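Local coordinates for protein TRAP dicarboxylate transporter-DctP subunit (Rhodobacter sphaeroides, PDB 4PE3) that probably binds an organic acid solute in the periplasm and hands it to the membrane components of a TRAP transporter, at residues Asn43-Leu48 and Asp276-Arg281; Gly114-Pro119 and Asp331-Tyr336; Gln121-Val126 and Phe270-Ile275. One frame throughout, in Å; residues are numbered along the deposited sequence. Where two conformers were deposited one is given.

Contact 1: Asn43-Leu48 and Asp276-Arg281. With ZN (zinc ion), chain J.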
loop_
_atom_site.group_PDB
_atom_site.type_symbol
_atom_site.label_atom_id
_atom_site.label_comp_id
_atom_site.label_asym_id
_atom_site.label_seq_id
_atom_site.Cartn_x
_atom_site.Cartn_y
_atom_site.Cartn_z
ATOM N N ASN A 43 -1.663 11.111 -13.447
ATOM C CA ASN A 43 -1.336 9.833 -12.834
ATOM C C ASN A 43 -2.580 8.938 -12.772
ATOM O O ASN A 43 -3.698 9.413 -12.544
ATOM C CB ASN A 43 -0.726 10.116 -11.441
ATOM C CG ASN A 43 -0.637 8.907 -10.567
ATOM O OD1 ASN A 43 -1.649 8.385 -10.128
ATOM N ND2 ASN A 43 0.582 8.492 -10.239
ATOM N N PRO A 44 -2.415 7.639 -13.037
ATOM C CA PRO A 44 -3.594 6.791 -13.183
ATOM C C PRO A 44 -4.363 6.630 -11.866
ATOM O O PRO A 44 -5.582 6.401 -11.860
ATOM C CB PRO A 44 -3.022 5.457 -13.681
ATOM C CG PRO A 44 -1.579 5.501 -13.291
ATOM C CD PRO A 44 -1.170 6.938 -13.368
ATOM N N ASN A 45 -3.664 6.745 -10.742
ATOM C CA ASN A 45 -4.326 6.632 -9.461
ATOM C C ASN A 45 -5.081 7.921 -9.139
ATOM O O ASN A 45 -6.165 7.871 -8.577
ATOM C CB ASN A 45 -3.314 6.239 -8.384
ATOM C CG ASN A 45 -2.833 4.807 -8.559
ATOM O OD1 ASN A 45 -3.639 3.899 -8.743
ATOM N ND2 ASN A 45 -1.531 4.622 -8.554
ATOM N N PHE A 46 -4.525 9.070 -9.504
ATOM C CA PHE A 46 -5.278 10.309 -9.416
ATOM C C PHE A 46 -6.582 10.182 -10.183
ATOM O O PHE A 46 -7.657 10.535 -9.707
ATOM C CB PHE A 46 -4.484 11.491 -9.966
ATOM C CG PHE A 46 -5.209 12.783 -9.805
ATOM C CD1 PHE A 46 -5.187 13.459 -8.584
ATOM C CD2 PHE A 46 -5.944 13.322 -10.850
ATOM C CE1 PHE A 46 -5.877 14.640 -8.416
ATOM C CE2 PHE A 46 -6.635 14.505 -10.697
ATOM C CZ PHE A 46 -6.599 15.169 -9.465
ATOM N N GLU A 47 -6.500 9.700 -11.421
ATOM C CA GLU A 47 -7.725 9.530 -12.206
ATOM C C GLU A 47 -8.759 8.608 -11.560
ATOM O O GLU A 47 -9.965 8.885 -11.588
ATOM C CB GLU A 47 -7.383 9.043 -13.614
ATOM C CG GLU A 47 -6.779 10.124 -14.474
ATOM C CD GLU A 47 -7.750 11.255 -14.654
ATOM O OE1 GLU A 47 -8.911 11.000 -15.046
ATOM O OE2 GLU A 47 -7.375 12.375 -14.350
ATOM N N LEU A 48 -8.285 7.528 -10.960
ATOM C CA LEU A 48 -9.177 6.609 -10.264
ATOM C C LEU A 48 -9.828 7.279 -9.057
ATOM O O LEU A 48 -10.966 6.945 -8.690
ATOM C CB LEU A 48 -8.435 5.325 -9.855
ATOM C CG LEU A 48 -8.201 4.306 -10.987
ATOM C CD1 LEU A 48 -7.088 3.286 -10.652
ATOM C CD2 LEU A 48 -9.476 3.589 -11.312
ATOM N N ASP A 276 -9.845 -3.399 -8.599
ATOM C CA ASP A 276 -10.203 -4.212 -9.757
ATOM C C ASP A 276 -9.483 -3.707 -11.009
ATOM O O ASP A 276 -9.043 -4.501 -11.848
ATOM C CB ASP A 276 -11.728 -4.238 -9.942
ATOM C CG ASP A 276 -12.457 -4.954 -8.813
ATOM O OD1 ASP A 276 -11.794 -5.653 -8.011
ATOM O OD2 ASP A 276 -13.703 -4.821 -8.739
ATOM N N THR A 277 -9.311 -2.402 -11.136
ATOM C CA THR A 277 -8.604 -1.846 -12.283
ATOM C C THR A 277 -7.133 -2.276 -12.266
ATOM O O THR A 277 -6.568 -2.701 -13.275
ATOM C CB THR A 277 -8.711 -0.306 -12.309
ATOM O OG1 THR A 277 -10.088 0.064 -12.483
ATOM C CG2 THR A 277 -7.910 0.308 -13.433
ATOM N N LEU A 278 -6.507 -2.190 -11.107
ATOM C CA LEU A 278 -5.127 -2.632 -10.927
ATOM C C LEU A 278 -5.002 -4.118 -11.252
ATOM O O LEU A 278 -4.045 -4.543 -11.886
ATOM C CB LEU A 278 -4.682 -2.377 -9.483
ATOM C CG LEU A 278 -4.498 -0.920 -9.053
ATOM C CD1 LEU A 278 -4.426 -0.784 -7.564
ATOM C CD2 LEU A 278 -3.235 -0.352 -9.684
ATOM N N HIS A 279 -5.951 -4.907 -10.770
ATOM C CA HIS A 279 -5.915 -6.339 -10.996
ATOM C C HIS A 279 -5.954 -6.633 -12.484
ATOM O O HIS A 279 -5.153 -7.413 -12.992
ATOM C CB HIS A 279 -7.089 -6.994 -10.303
ATOM C CG HIS A 279 -6.994 -8.479 -10.236
ATOM N ND1 HIS A 279 -8.102 -9.278 -10.039
ATOM C CD2 HIS A 279 -5.933 -9.315 -10.328
ATOM C CE1 HIS A 279 -7.720 -10.542 -10.009
ATOM N NE2 HIS A 279 -6.410 -10.592 -10.167
ATOM N N GLN A 280 -6.871 -6.015 -13.210
ATOM C CA GLN A 280 -6.992 -6.279 -14.646
ATOM C C GLN A 280 -5.742 -5.900 -15.411
ATOM O O GLN A 280 -5.318 -6.634 -16.308
ATOM C CB GLN A 280 -8.201 -5.542 -15.231
ATOM C CG GLN A 280 -9.507 -6.208 -14.913
ATOM C CD GLN A 280 -9.563 -7.610 -15.444
ATOM O OE1 GLN A 280 -9.233 -7.859 -16.608
ATOM N NE2 GLN A 280 -9.938 -8.548 -14.591
ATOM N N ARG A 281 -5.129 -4.789 -15.059
ATOM C CA ARG A 281 -3.927 -4.356 -15.748
ATOM C C ARG A 281 -2.801 -5.356 -15.470
ATOM O O ARG A 281 -2.017 -5.689 -16.364
ATOM C CB ARG A 281 -3.497 -2.969 -15.307
ATOM C CG ARG A 281 -4.482 -1.844 -15.640
ATOM C CD ARG A 281 -4.468 -1.470 -17.094
ATOM N NE ARG A 281 -5.485 -2.208 -17.825
ATOM C CZ ARG A 281 -6.783 -1.918 -17.803
ATOM N NH1 ARG A 281 -7.635 -2.657 -18.496
ATOM N NH2 ARG A 281 -7.235 -0.892 -17.083
HETATM ZN ZN ZN J . -10.042 -8.765 -9.811
HETATM O O HOH W 1 -9.891 -7.539 -8.191
#
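The packing of the N-terminal turn of helix 44-59 against the long helix 257-291 of this family 7 solute-binding fold rests mainly on Leu-48 and Thr-277. Their side chains approach tip to tip: Leu-48 CD2 lies 3.8 Å from Thr-277 OG1 and 4.1 Å from Thr-277 CB, while the other leucine methyl faces Thr-277 CG2. With OG1 beside its own backbone N (chi1 -64°), the threonine hydroxyl is engaged by Thr-273 O one turn earlier, which probably lets OG1 take a methyl neighbour at little cost. A second, looser touch sets Asn-45 OD1 4.4 Å from Leu-278 CD2; the same oxygen accepts from Gln-274 NE2, which ties the two helices by a polar link just before the segment. The helix start that carries Asn-45 and leads to Leu-48 is held by Asn-43 at the N-cap, whose OD1 takes Phe-46 N at 3.0 Å (N-H...O 157°) in the carbonyl plane, on a lone pair, and Asn-45 N weakly. Zinc is bound on the 276-281 helix, by His-279 ND1 at 2.0 Å and by a water at the same distance. That water donates to Asp-276 OD1 over 2.7 Å. The carboxylate, with OD1 4.0 Å from the zinc, is thus a second-shell group; its charge probably helps to balance the metal and orient the water. Only 130 Å² is buried between the segments, so the chemistry implies light van der Waals packing of methyls against oxygens that are hydrogen-bonded to Thr-273 and Gln-274.

Contact 2: Gly114-Pro119 and Asp331-Tyr336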
loop_
_atom_site.group_PDB
_atom_site.type_symbol
_atom_site.label_atom_id
_atom_site.label_comp_id
_atom_site.label_asym_id
_atom_site.label_seq_id
_atom_site.Cartn_x
_atom_site.Cartn_y
_atom_site.Cartn_z
ATOM N N GLY A 114 5.510 -7.781 4.008
ATOM C CA GLY A 114 5.347 -9.220 4.030
ATOM C C GLY A 114 4.003 -9.736 4.533
ATOM O O GLY A 114 3.694 -10.920 4.450
ATOM N N ALA A 115 3.180 -8.851 5.072
ATOM C CA ALA A 115 1.915 -9.287 5.638
ATOM C C ALA A 115 0.898 -9.793 4.621
ATOM O O ALA A 115 0.076 -10.645 4.940
ATOM C CB ALA A 115 1.294 -8.159 6.432
ATOM N N TRP A 116 0.924 -9.238 3.410
ATOM C CA TRP A 116 -0.203 -9.387 2.492
ATOM C C TRP A 116 0.162 -10.101 1.183
ATOM O O TRP A 116 1.250 -9.918 0.646
ATOM C CB TRP A 116 -0.807 -8.016 2.137
ATOM C CG TRP A 116 -1.056 -7.124 3.320
ATOM C CD1 TRP A 116 -0.581 -5.863 3.496
ATOM C CD2 TRP A 116 -1.823 -7.436 4.482
ATOM N NE1 TRP A 116 -0.992 -5.372 4.697
ATOM C CE2 TRP A 116 -1.784 -6.301 5.312
ATOM C CE3 TRP A 116 -2.556 -8.548 4.893
ATOM C CZ2 TRP A 116 -2.416 -6.258 6.538
ATOM C CZ3 TRP A 116 -3.211 -8.490 6.125
ATOM C CH2 TRP A 116 -3.135 -7.352 6.926
ATOM N N ALA A 117 -0.783 -10.902 0.701
ATOM C CA ALA A 117 -0.670 -11.612 -0.578
ATOM C C ALA A 117 -1.726 -11.133 -1.569
ATOM O O ALA A 117 -1.743 -11.565 -2.723
ATOM C CB ALA A 117 -0.810 -13.097 -0.352
ATOM N N ASP A 118 -2.607 -10.241 -1.116
ATOM C CA ASP A 118 -3.668 -9.714 -1.958
ATOM C C ASP A 118 -4.274 -8.501 -1.282
ATOM O O ASP A 118 -4.392 -8.489 -0.045
ATOM C CB ASP A 118 -4.778 -10.729 -2.162
ATOM C CG ASP A 118 -5.744 -10.293 -3.230
ATOM O OD1 ASP A 118 -5.428 -10.454 -4.432
ATOM O OD2 ASP A 118 -6.781 -9.709 -2.880
ATOM N N PRO A 119 -4.733 -7.494 -2.064
ATOM C CA PRO A 119 -5.328 -6.330 -1.394
ATOM C C PRO A 119 -6.528 -6.686 -0.515
ATOM O O PRO A 119 -6.761 -6.001 0.474
ATOM C CB PRO A 119 -5.743 -5.428 -2.559
ATOM C CG PRO A 119 -4.782 -5.757 -3.650
ATOM C CD PRO A 119 -4.450 -7.212 -3.486
ATOM N N ASP A 331 0.424 -5.643 17.594
ATOM C CA ASP A 331 -0.409 -6.631 18.291
ATOM C C ASP A 331 -1.664 -6.929 17.489
ATOM O O ASP A 331 -2.063 -8.084 17.335
ATOM C CB ASP A 331 -0.826 -6.145 19.673
ATOM C CG ASP A 331 0.319 -6.111 20.658
ATOM O OD1 ASP A 331 1.356 -6.739 20.394
ATOM O OD2 ASP A 331 0.175 -5.441 21.697
ATOM N N THR A 332 -2.266 -5.874 16.954
ATOM C CA THR A 332 -3.510 -6.013 16.220
ATOM C C THR A 332 -3.308 -6.775 14.918
ATOM O O THR A 332 -4.113 -7.641 14.569
ATOM C CB THR A 332 -4.124 -4.623 15.987
ATOM O OG1 THR A 332 -4.357 -4.004 17.256
ATOM C CG2 THR A 332 -5.445 -4.700 15.232
ATOM N N LEU A 333 -2.214 -6.459 14.221
ATOM C CA LEU A 333 -1.862 -7.115 12.968
ATOM C C LEU A 333 -1.558 -8.587 13.172
ATOM O O LEU A 333 -2.074 -9.430 12.464
ATOM C CB LEU A 333 -0.652 -6.410 12.366
ATOM C CG LEU A 333 -0.113 -7.065 11.092
ATOM C CD1 LEU A 333 -1.143 -7.014 9.969
ATOM C CD2 LEU A 333 1.161 -6.365 10.649
ATOM N N VAL A 334 -0.735 -8.889 14.164
ATOM C CA VAL A 334 -0.339 -10.271 14.391
ATOM C C VAL A 334 -1.534 -11.099 14.859
ATOM O O VAL A 334 -1.687 -12.248 14.444
ATOM C CB VAL A 334 0.826 -10.363 15.400
ATOM C CG1 VAL A 334 1.039 -11.801 15.865
ATOM C CG2 VAL A 334 2.098 -9.807 14.771
ATOM N N THR A 335 -2.382 -10.527 15.709
ATOM C CA THR A 335 -3.610 -11.205 16.089
ATOM C C THR A 335 -4.456 -11.539 14.865
ATOM O O THR A 335 -4.928 -12.663 14.725
ATOM C CB THR A 335 -4.428 -10.361 17.094
ATOM O OG1 THR A 335 -3.663 -10.196 18.293
ATOM C CG2 THR A 335 -5.751 -11.040 17.427
ATOM N N TYR A 336 -4.611 -10.580 13.955
ATOM C CA TYR A 336 -5.386 -10.788 12.734
ATOM C C TYR A 336 -4.814 -11.909 11.849
ATOM O O TYR A 336 -5.531 -12.815 11.423
ATOM C CB TYR A 336 -5.471 -9.471 11.932
ATOM C CG TYR A 336 -6.214 -9.642 10.632
ATOM C CD1 TYR A 336 -7.600 -9.587 10.595
ATOM C CD2 TYR A 336 -5.532 -9.900 9.451
ATOM C CE1 TYR A 336 -8.278 -9.774 9.424
ATOM C CE2 TYR A 336 -6.208 -10.082 8.273
ATOM C CZ TYR A 336 -7.572 -10.029 8.265
ATOM O OH TYR A 336 -8.254 -10.208 7.098
#
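Trp-116 meets Leu-333 and Tyr-336 at the six-membered end of its indole. Leu-333 CD1 sits 3.7 Å from both Trp-116 CH2 and Trp-116 CZ2, so one methyl is shared evenly by two ring carbons. Because the leucine holds CG opposite the backbone N (chi1 176°), CD1 extends from the helix far enough to come also within 4.4 Å of Ala-115 CB. Tyr-336 approaches differently: its CE2 lies at the indole edge, near the ring plane and 4.0 Å from Trp-116 CZ3, the two side chains crossing at about a right angle. All four residues are buried, and every touch is apolar. The indole is covered on one face by its own neighbour, with Ala-115 CB 3.7 Å above the plane and over the centre. This loop, 114-119, leads into helix 119-128, for which Asp-118 is the N-cap, and the indole also packs on Gln-121 and Met-122 (selenomethionine) of that helix. In the fold, the contact joins this connection to the C-terminal helix 324-339, while helix 302-320 closes round it: Trp-316 touches both Ala-115 and Leu-333, and Arg-309 NE bonds to the loop carbonyl Ala-115 O. Further out, the bond between Tyr-336 OH and Asp-124 OD2 of helix 119-128 anchors the far end of the phenol, and the edge-to-face packing of its ring with Phe-125, from the same helix, probably limits how far the ring bordering the indole can turn.

Contact 3: Gln121-Val126 and Phe270-Ile275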
loop_
_atom_site.group_PDB
_atom_site.type_symbol
_atom_site.label_atom_id
_atom_site.label_comp_id
_atom_site.label_asym_id
_atom_site.label_seq_id
_atom_site.Cartn_x
_atom_site.Cartn_y
_atom_site.Cartn_z
ATOM N N GLN A 121 -6.878 -8.926 1.613
ATOM C CA GLN A 121 -6.439 -9.239 2.971
ATOM C C GLN A 121 -6.241 -7.970 3.792
ATOM O O GLN A 121 -6.730 -7.864 4.920
ATOM C CB GLN A 121 -5.153 -10.053 2.964
ATOM C CG GLN A 121 -5.288 -11.437 2.346
ATOM C CD GLN A 121 -3.971 -12.176 2.289
ATOM O OE1 GLN A 121 -2.890 -11.593 2.358
ATOM N NE2 GLN A 121 -4.057 -13.486 2.182
HETATM N N MSE A 122 -5.536 -7.003 3.227
HETATM C CA MSE A 122 -5.310 -5.733 3.922
HETATM C C MSE A 122 -6.619 -4.972 4.171
HETATM O O MSE A 122 -6.845 -4.403 5.248
HETATM C CB MSE A 122 -4.310 -4.894 3.131
HETATM C CG MSE A 122 -3.913 -3.593 3.821
HETATM SE SE MSE A 122 -5.105 -2.130 3.445
HETATM C CE MSE A 122 -4.490 -1.632 1.703
ATOM N N ILE A 123 -7.487 -4.980 3.170
ATOM C CA ILE A 123 -8.775 -4.305 3.282
ATOM C C ILE A 123 -9.623 -4.949 4.387
ATOM O O ILE A 123 -10.280 -4.257 5.162
ATOM C CB ILE A 123 -9.507 -4.303 1.927
ATOM C CG1 ILE A 123 -8.894 -3.241 1.001
ATOM C CG2 ILE A 123 -10.977 -4.039 2.095
ATOM C CD1 ILE A 123 -8.997 -3.553 -0.469
ATOM N N ASP A 124 -9.600 -6.272 4.478
ATOM C CA ASP A 124 -10.322 -6.964 5.543
ATOM C C ASP A 124 -9.723 -6.674 6.916
ATOM O O ASP A 124 -10.462 -6.462 7.888
ATOM C CB ASP A 124 -10.390 -8.467 5.274
ATOM C CG ASP A 124 -11.294 -9.173 6.252
ATOM O OD1 ASP A 124 -12.519 -8.994 6.118
ATOM O OD2 ASP A 124 -10.787 -9.877 7.150
ATOM N N PHE A 125 -8.395 -6.638 7.000
ATOM C CA PHE A 125 -7.743 -6.210 8.234
ATOM C C PHE A 125 -8.225 -4.820 8.682
ATOM O O PHE A 125 -8.560 -4.593 9.861
ATOM C CB PHE A 125 -6.234 -6.216 8.070
ATOM C CG PHE A 125 -5.498 -5.526 9.172
ATOM C CD1 PHE A 125 -5.477 -6.045 10.448
ATOM C CD2 PHE A 125 -4.806 -4.357 8.924
ATOM C CE1 PHE A 125 -4.792 -5.416 11.450
ATOM C CE2 PHE A 125 -4.120 -3.713 9.937
ATOM C CZ PHE A 125 -4.120 -4.231 11.198
ATOM N N VAL A 126 -8.296 -3.877 7.755
ATOM C CA VAL A 126 -8.739 -2.530 8.096
ATOM C C VAL A 126 -10.204 -2.505 8.484
ATOM O O VAL A 126 -10.566 -1.932 9.517
ATOM C CB VAL A 126 -8.468 -1.552 6.935
ATOM C CG1 VAL A 126 -9.149 -0.207 7.183
ATOM C CG2 VAL A 126 -6.990 -1.389 6.788
ATOM N N PHE A 270 -14.874 3.563 -4.669
ATOM C CA PHE A 270 -13.581 3.980 -5.186
ATOM C C PHE A 270 -12.530 2.889 -4.923
ATOM O O PHE A 270 -11.794 2.484 -5.827
ATOM C CB PHE A 270 -13.164 5.330 -4.568
ATOM C CG PHE A 270 -11.681 5.540 -4.472
ATOM C CD1 PHE A 270 -10.879 5.559 -5.607
ATOM C CD2 PHE A 270 -11.085 5.720 -3.244
ATOM C CE1 PHE A 270 -9.528 5.750 -5.503
ATOM C CE2 PHE A 270 -9.723 5.907 -3.136
ATOM C CZ PHE A 270 -8.936 5.908 -4.260
ATOM N N GLN A 271 -12.484 2.416 -3.676
ATOM C CA GLN A 271 -11.513 1.406 -3.288
ATOM C C GLN A 271 -11.613 0.183 -4.202
ATOM O O GLN A 271 -10.601 -0.309 -4.716
ATOM C CB GLN A 271 -11.756 1.028 -1.832
ATOM C CG GLN A 271 -10.992 -0.179 -1.333
ATOM C CD GLN A 271 -11.714 -0.835 -0.197
ATOM O OE1 GLN A 271 -12.395 -1.828 -0.388
ATOM N NE2 GLN A 271 -11.614 -0.250 0.985
ATOM N N GLN A 272 -12.823 -0.321 -4.391
ATOM C CA GLN A 272 -13.026 -1.536 -5.175
ATOM C C GLN A 272 -12.737 -1.330 -6.661
ATOM O O GLN A 272 -12.176 -2.197 -7.327
ATOM C CB GLN A 272 -14.440 -2.066 -4.954
ATOM C CG GLN A 272 -14.651 -2.616 -3.541
ATOM C CD GLN A 272 -13.834 -3.873 -3.312
ATOM O OE1 GLN A 272 -13.963 -4.842 -4.063
ATOM N NE2 GLN A 272 -12.942 -3.845 -2.315
ATOM N N THR A 273 -13.118 -0.173 -7.182
ATOM C CA THR A 273 -12.858 0.137 -8.586
ATOM C C THR A 273 -11.356 0.199 -8.823
ATOM O O THR A 273 -10.857 -0.288 -9.850
ATOM C CB THR A 273 -13.507 1.474 -8.991
ATOM O OG1 THR A 273 -14.919 1.384 -8.769
ATOM C CG2 THR A 273 -13.218 1.824 -10.456
ATOM N N GLN A 274 -10.631 0.814 -7.901
ATOM C CA GLN A 274 -9.188 0.904 -7.989
ATOM C C GLN A 274 -8.549 -0.493 -7.938
ATOM O O GLN A 274 -7.741 -0.843 -8.788
ATOM C CB GLN A 274 -8.616 1.795 -6.897
ATOM C CG GLN A 274 -7.095 1.854 -6.866
ATOM C CD GLN A 274 -6.575 3.014 -6.055
ATOM O OE1 GLN A 274 -6.962 3.190 -4.912
ATOM N NE2 GLN A 274 -5.679 3.804 -6.641
ATOM N N ILE A 275 -8.928 -1.305 -6.961
ATOM C CA ILE A 275 -8.336 -2.633 -6.849
ATOM C C ILE A 275 -8.626 -3.466 -8.086
ATOM O O ILE A 275 -7.746 -4.157 -8.576
ATOM C CB ILE A 275 -8.775 -3.310 -5.549
ATOM C CG1 ILE A 275 -7.964 -2.678 -4.414
ATOM C CG2 ILE A 275 -8.584 -4.823 -5.622
ATOM C CD1 ILE A 275 -8.735 -2.486 -3.201
#
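Ile-123 packing on the amide end of Gln-271 makes most of the van der Waals contact between helix 119-128 and helix 257-291. The 121-126 and 270-275 segments run nearly antiparallel (165°) with axes 12.7 Å apart, too far for backbones to meet, so the side chains of Ile-123 and Gln-271 span the gap. In one of its two conformers, Ile-123 comes from the direction opposite to Gln-271: its CG2 stands 3.6 Å from Gln-271 OE1, and its CG1 3.9 Å from Gln-271 CD. The approach of Ile-123 to Ile-275 is doubtful and carries no weight.

The polar bonds of Gln-271 lie partly within its own helix and partly across the gap. Gln-271 is extended, CG opposite the backbone N (chi1 170°), which carries its amide toward helix 119-128. Gln-272 NE2 donates to Gln-271 OE1 at 2.8 Å and 164°, in the carbonyl plane on a lone pair and almost exactly in the Gln-272 amide plane. Lys-268 NZ also bonds to that oxygen, while Gln-271 NE2 bonds to Val-149 O on strand 144-150 and to Glu-127 OE2 on helix 119-128. Replacing Gln-271 by an alanine would probably leave Val-149 O and Glu-127 each without this donor, and set the Gln-272 amide free to turn.

Four partners therefore grip one buried amide from both ends, which implies that its orientation is fixed and that the isoleucine packs against a polar group whose bonding is supplied by its surroundings.

Along the chain the segments come in the order 43-48, 114-119, 121-126, 270-275, 276-281, 331-336, so contacts 1 and 2 interlock and both enclose contact 3. Spatially, too, contact 3 lies between them: its centre is 13 Å from each of the others, while contacts 1 and 2 are 23 Å apart, centre to centre, on opposite sides of the chain's centre. Contacts 1 and 3 use consecutive turns of the long helix 257-291. Contact 2 adjoins contact 3 through the loop leading into helix 119-128 and the Tyr-336 to Asp-124 bond. Together they tie helix 44-59, helix 119-128 and the C-terminal helix 324-339 together by way of helix 257-291 and loop 114-119.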